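Putative oxidoreductase yhhX (Escherichia coli K-12, PDB 3F4L) probably acts as an NADP-dependent oxidoreductase of the Gfo/Idh/MocA family, possibly oxidising scyllo-inositol. Local coordinates at residues Val2-Thr14 with Val22-Arg36. Residues are numbered along the deposited sequence; the frame is centred on the assembly and turned at random.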
loop_
_atom_site.group_PDB
_atom_site.type_symbol
_atom_site.label_atom_id
_atom_site.label_comp_id
_atom_site.label_asym_id
_atom_site.label_seq_id
_atom_site.Cartn_x
_atom_site.Cartn_y
_atom_site.Cartn_z
ATOM N N VAL A 2 14.848 6.808 43.995
ATOM C CA VAL A 2 14.082 5.577 43.632
ATOM C C VAL A 2 12.581 5.747 43.851
ATOM O O VAL A 2 12.144 6.100 44.942
ATOM C CB VAL A 2 14.551 4.358 44.462
ATOM C CG1 VAL A 2 14.482 4.684 45.949
ATOM C CG2 VAL A 2 13.678 3.143 44.160
ATOM N N ILE A 3 11.798 5.493 42.809
ATOM C CA ILE A 3 10.343 5.589 42.898
ATOM C C ILE A 3 9.785 4.189 43.105
ATOM O O ILE A 3 10.205 3.258 42.424
ATOM C CB ILE A 3 9.707 6.116 41.589
ATOM C CG1 ILE A 3 10.302 7.471 41.218
ATOM C CG2 ILE A 3 8.193 6.207 41.752
ATOM C CD1 ILE A 3 9.706 8.074 39.956
ATOM N N ASN A 4 8.848 4.041 44.040
ATOM C CA ASN A 4 8.214 2.751 44.293
ATOM C C ASN A 4 6.993 2.632 43.388
ATOM O O ASN A 4 6.212 3.581 43.241
ATOM C CB ASN A 4 7.758 2.623 45.749
ATOM C CG ASN A 4 8.903 2.329 46.697
ATOM O OD1 ASN A 4 8.693 1.874 47.836
ATOM N ND2 ASN A 4 10.123 2.588 46.243
ATOM N N CYS A 5 6.832 1.467 42.774
ATOM C CA CYS A 5 5.695 1.247 41.903
ATOM C C CYS A 5 5.019 -0.059 42.281
ATOM O O CYS A 5 5.512 -0.804 43.139
ATOM C CB CYS A 5 6.148 1.220 40.440
ATOM S SG CYS A 5 7.373 -0.064 40.029
ATOM N N ALA A 6 3.882 -0.330 41.652
ATOM C CA ALA A 6 3.147 -1.553 41.914
ATOM C C ALA A 6 2.386 -1.987 40.670
ATOM O O ALA A 6 1.946 -1.162 39.878
ATOM C CB ALA A 6 2.185 -1.348 43.077
ATOM N N PHE A 7 2.232 -3.292 40.496
ATOM C CA PHE A 7 1.512 -3.787 39.342
ATOM C C PHE A 7 0.185 -4.410 39.696
ATOM O O PHE A 7 0.068 -5.129 40.689
ATOM C CB PHE A 7 2.336 -4.835 38.588
ATOM C CG PHE A 7 3.523 -4.276 37.894
ATOM C CD1 PHE A 7 4.685 -3.983 38.599
ATOM C CD2 PHE A 7 3.473 -4.004 36.529
ATOM C CE1 PHE A 7 5.785 -3.422 37.948
ATOM C CE2 PHE A 7 4.560 -3.447 35.869
ATOM C CZ PHE A 7 5.716 -3.154 36.575
ATOM N N ILE A 8 -0.822 -4.109 38.884
ATOM C CA ILE A 8 -2.132 -4.711 39.050
ATOM C C ILE A 8 -2.150 -5.726 37.918
ATOM O O ILE A 8 -2.300 -5.363 36.744
ATOM C CB ILE A 8 -3.283 -3.719 38.817
ATOM C CG1 ILE A 8 -3.135 -2.501 39.733
ATOM C CG2 ILE A 8 -4.609 -4.419 39.064
ATOM C CD1 ILE A 8 -3.082 -2.832 41.181
ATOM N N GLY A 9 -1.974 -6.992 38.271
ATOM C CA GLY A 9 -1.957 -8.043 37.279
ATOM C C GLY A 9 -0.571 -8.648 37.193
ATOM O O GLY A 9 0.437 -7.935 37.196
ATOM N N PHE A 10 -0.504 -9.970 37.126
ATOM C CA PHE A 10 0.786 -10.633 37.034
ATOM C C PHE A 10 0.750 -11.709 35.957
ATOM O O PHE A 10 1.028 -12.871 36.221
ATOM C CB PHE A 10 1.163 -11.249 38.386
ATOM C CG PHE A 10 2.581 -11.747 38.449
ATOM C CD1 PHE A 10 3.633 -10.929 38.060
ATOM C CD2 PHE A 10 2.867 -13.022 38.928
ATOM C CE1 PHE A 10 4.954 -11.367 38.149
ATOM C CE2 PHE A 10 4.185 -13.470 39.022
ATOM C CZ PHE A 10 5.229 -12.635 38.630
ATOM N N GLY A 11 0.383 -11.313 34.746
ATOM C CA GLY A 11 0.321 -12.260 33.649
ATOM C C GLY A 11 1.581 -12.191 32.806
ATOM O O GLY A 11 2.630 -11.721 33.266
ATOM N N LYS A 12 1.477 -12.652 31.565
ATOM C CA LYS A 12 2.614 -12.641 30.661
ATOM C C LYS A 12 3.113 -11.245 30.334
ATOM O O LYS A 12 4.318 -11.012 30.292
ATOM C CB LYS A 12 2.266 -13.381 29.372
ATOM C CG LYS A 12 2.387 -14.888 29.499
ATOM C CD LYS A 12 3.847 -15.273 29.715
ATOM C CE LYS A 12 4.046 -16.780 29.716
ATOM N NZ LYS A 12 5.489 -17.138 29.830
ATOM N N SER A 13 2.198 -10.314 30.103
ATOM C CA SER A 13 2.619 -8.962 29.777
ATOM C C SER A 13 3.505 -8.395 30.888
ATOM O O SER A 13 4.535 -7.799 30.620
ATOM C CB SER A 13 1.407 -8.054 29.577
ATOM O OG SER A 13 0.681 -7.931 30.783
ATOM N N THR A 14 3.102 -8.591 32.137
ATOM C CA THR A 14 3.877 -8.084 33.261
ATOM C C THR A 14 5.275 -8.716 33.349
ATOM O O THR A 14 6.266 -8.014 33.555
ATOM C CB THR A 14 3.136 -8.338 34.593
ATOM O OG1 THR A 14 1.811 -7.799 34.509
ATOM C CG2 THR A 14 3.873 -7.688 35.756
ATOM N N VAL A 22 12.082 -3.025 34.239
ATOM C CA VAL A 22 12.002 -2.348 35.519
ATOM C C VAL A 22 13.028 -2.892 36.504
ATOM O O VAL A 22 13.637 -2.126 37.258
ATOM C CB VAL A 22 10.584 -2.478 36.109
ATOM C CG1 VAL A 22 10.543 -1.899 37.536
ATOM C CG2 VAL A 22 9.604 -1.733 35.211
ATOM N N LEU A 23 13.232 -4.209 36.495
ATOM C CA LEU A 23 14.196 -4.820 37.405
ATOM C C LEU A 23 15.637 -4.505 36.989
ATOM O O LEU A 23 16.580 -4.817 37.713
ATOM C CB LEU A 23 13.976 -6.337 37.477
ATOM C CG LEU A 23 12.564 -6.755 37.907
ATOM C CD1 LEU A 23 12.414 -8.284 37.820
ATOM C CD2 LEU A 23 12.295 -6.263 39.330
ATOM N N ASN A 24 15.808 -3.890 35.821
ATOM C CA ASN A 24 17.145 -3.518 35.358
ATOM C C ASN A 24 17.412 -2.051 35.741
ATOM O O ASN A 24 18.476 -1.497 35.431
ATOM C CB ASN A 24 17.244 -3.668 33.839
ATOM C CG ASN A 24 18.544 -4.328 33.395
ATOM O OD1 ASN A 24 19.636 -3.974 33.855
ATOM N ND2 ASN A 24 18.431 -5.287 32.482
ATOM N N ARG A 25 16.438 -1.429 36.404
ATOM C CA ARG A 25 16.553 -0.033 36.823
ATOM C C ARG A 25 16.350 0.114 38.332
ATOM O O ARG A 25 15.658 1.027 38.781
ATOM C CB ARG A 25 15.517 0.823 36.074
ATOM C CG ARG A 25 15.661 0.775 34.540
ATOM C CD ARG A 25 14.495 1.445 33.818
ATOM N NE ARG A 25 14.572 1.278 32.366
ATOM C CZ ARG A 25 15.555 1.744 31.605
ATOM N NH1 ARG A 25 16.556 2.416 32.158
ATOM N NH2 ARG A 25 15.551 1.539 30.296
ATOM N N LYS A 26 16.956 -0.779 39.110
ATOM C CA LYS A 26 16.821 -0.736 40.563
ATOM C C LYS A 26 17.278 0.580 41.204
ATOM O O LYS A 26 16.895 0.885 42.330
ATOM C CB LYS A 26 17.579 -1.911 41.197
ATOM C CG LYS A 26 17.039 -3.290 40.819
ATOM C CD LYS A 26 16.453 -3.999 42.038
ATOM C CE LYS A 26 15.806 -5.332 41.679
ATOM N NZ LYS A 26 16.774 -6.327 41.149
ATOM N N ASP A 27 18.103 1.352 40.503
ATOM C CA ASP A 27 18.556 2.627 41.050
ATOM C C ASP A 27 17.526 3.725 40.797
ATOM O O ASP A 27 17.627 4.820 41.361
ATOM C CB ASP A 27 19.911 3.031 40.445
ATOM C CG ASP A 27 20.031 2.661 38.977
ATOM O OD1 ASP A 27 19.085 2.945 38.206
ATOM O OD2 ASP A 27 21.076 2.085 38.592
ATOM N N SER A 28 16.529 3.417 39.968
ATOM C CA SER A 28 15.473 4.368 39.621
ATOM C C SER A 28 14.106 3.945 40.155
ATOM O O SER A 28 13.317 4.780 40.610
ATOM C CB SER A 28 15.369 4.506 38.098
ATOM O OG SER A 28 16.628 4.798 37.527
ATOM N N TRP A 29 13.828 2.645 40.092
ATOM C CA TRP A 29 12.550 2.118 40.543
ATOM C C TRP A 29 12.658 0.893 41.438
ATOM O O TRP A 29 13.607 0.117 41.339
ATOM C CB TRP A 29 11.690 1.724 39.345
ATOM C CG TRP A 29 11.392 2.825 38.402
ATOM C CD1 TRP A 29 12.210 3.322 37.428
ATOM C CD2 TRP A 29 10.176 3.563 38.329
ATOM N NE1 TRP A 29 11.568 4.332 36.744
ATOM C CE2 TRP A 29 10.317 4.499 37.279
ATOM C CE3 TRP A 29 8.974 3.528 39.052
ATOM C CZ2 TRP A 29 9.298 5.394 36.931
ATOM C CZ3 TRP A 29 7.963 4.419 38.707
ATOM C CH2 TRP A 29 8.133 5.339 37.654
ATOM N N HIS A 30 11.653 0.726 42.292
ATOM C CA HIS A 30 11.558 -0.413 43.196
ATOM C C HIS A 30 10.122 -0.924 43.149
ATOM O O HIS A 30 9.182 -0.172 43.421
ATOM C CB HIS A 30 11.897 -0.019 44.638
ATOM C CG HIS A 30 11.646 -1.122 45.618
ATOM N ND1 HIS A 30 10.527 -1.165 46.419
ATOM C CD2 HIS A 30 12.325 -2.267 45.858
ATOM C CE1 HIS A 30 10.524 -2.291 47.109
ATOM N NE2 HIS A 30 11.603 -2.979 46.786
ATOM N N VAL A 31 9.950 -2.192 42.784
ATOM C CA VAL A 31 8.614 -2.780 42.709
ATOM C C VAL A 31 8.210 -3.208 44.107
ATOM O O VAL A 31 8.669 -4.231 44.613
ATOM C CB VAL A 31 8.595 -4.002 41.753
ATOM C CG1 VAL A 31 7.185 -4.612 41.697
ATOM C CG2 VAL A 31 9.034 -3.560 40.357
ATOM N N ALA A 32 7.342 -2.420 44.728
ATOM C CA ALA A 32 6.912 -2.693 46.094
ATOM C C ALA A 32 5.825 -3.747 46.222
ATOM O O ALA A 32 5.846 -4.547 47.154
ATOM C CB ALA A 32 6.455 -1.400 46.755
ATOM N N HIS A 33 4.878 -3.745 45.288
ATOM C CA HIS A 33 3.779 -4.699 45.330
ATOM C C HIS A 33 3.368 -5.159 43.948
ATOM O O HIS A 33 3.525 -4.451 42.958
ATOM C CB HIS A 33 2.522 -4.073 45.931
ATOM C CG HIS A 33 2.739 -3.377 47.235
ATOM N ND1 HIS A 33 2.773 -4.044 48.439
ATOM C CD2 HIS A 33 2.906 -2.066 47.523
ATOM C CE1 HIS A 33 2.951 -3.171 49.416
ATOM N NE2 HIS A 33 3.034 -1.964 48.885
ATOM N N ILE A 34 2.807 -6.355 43.911
ATOM C CA ILE A 34 2.252 -6.895 42.693
ATOM C C ILE A 34 0.974 -7.580 43.127
ATOM O O ILE A 34 1.000 -8.566 43.858
ATOM C CB ILE A 34 3.181 -7.891 41.991
ATOM C CG1 ILE A 34 4.337 -7.130 41.321
ATOM C CG2 ILE A 34 2.387 -8.668 40.922
ATOM C CD1 ILE A 34 5.227 -8.011 40.455
ATOM N N PHE A 35 -0.148 -7.000 42.712
ATOM C CA PHE A 35 -1.464 -7.528 43.014
ATOM C C PHE A 35 -1.862 -8.525 41.938
ATOM O O PHE A 35 -1.489 -8.377 40.775
ATOM C CB PHE A 35 -2.495 -6.396 43.038
ATOM C CG PHE A 35 -3.926 -6.869 42.952
ATOM C CD1 PHE A 35 -4.621 -7.244 44.098
ATOM C CD2 PHE A 35 -4.568 -6.964 41.719
ATOM C CE1 PHE A 35 -5.938 -7.707 44.009
ATOM C CE2 PHE A 35 -5.881 -7.426 41.621
ATOM C CZ PHE A 35 -6.566 -7.798 42.768
ATOM N N ARG A 36 -2.603 -9.547 42.344
ATOM C CA ARG A 36 -3.132 -10.556 41.433
ATOM C C ARG A 36 -4.289 -11.229 42.147
ATOM O O ARG A 36 -4.241 -11.437 43.360
ATOM C CB ARG A 36 -2.070 -11.592 41.025
ATOM C CG ARG A 36 -0.917 -11.780 41.994
ATOM C CD ARG A 36 -1.014 -13.067 42.773
ATOM N NE ARG A 36 -1.528 -12.864 44.120
ATOM C CZ ARG A 36 -0.982 -13.387 45.213
ATOM N NH1 ARG A 36 0.101 -14.144 45.125
ATOM N NH2 ARG A 36 -1.518 -13.153 46.398
#
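Seven backbone hydrogen bonds join segments 2-14 and 22-36, whose strands 3-8 and 29-35 run parallel; the first is Ile3 N to Ser28 O (2.8 Å) and the last Gly9 N to Phe35 O. Between Cys5 and Ala6 the register slips by one at a beta bulge: Ala32 N bonds to Cys5 O, Phe7 N to His33 O, and His33 N is left buried without a partner. On the face bearing Ile3, Cys5 and Phe7, Ile3 lies alongside Trp29, its CB over one face of the indole in a CH-pi contact, 4.0 Å from the six-membered ring centroid. With SG turned between its own N and carbonyl carbon (chi1 59°), Cys5 brings the sulfur to Val31 CG2 (3.9 Å). Val31 CG1 touches the Phe7 ring at its edge. This is the opening beta-alpha-beta unit of the Rossmann fold; its right-handed crossover runs through helix 12-22, and the loop Gly9-Gly11 is where such folds usually receive the dinucleotide. There Thr14 OG1 bonds to Gly9 O from above the carbonyl plane. Past the end of strand 3-8, Phe10 CB and ring pack on Ile34 CG2 (3.8 Å from CB), while Tyr48 and Phe53 also meet the ring. On the other face, Asn4 lies beside His30, amide and imidazole planes 49° apart, ND2 near the ring plane. Ile8 CG2 meets Phe35 CD2 at 3.7 Å, and His33 NE2 bonds to Asp63.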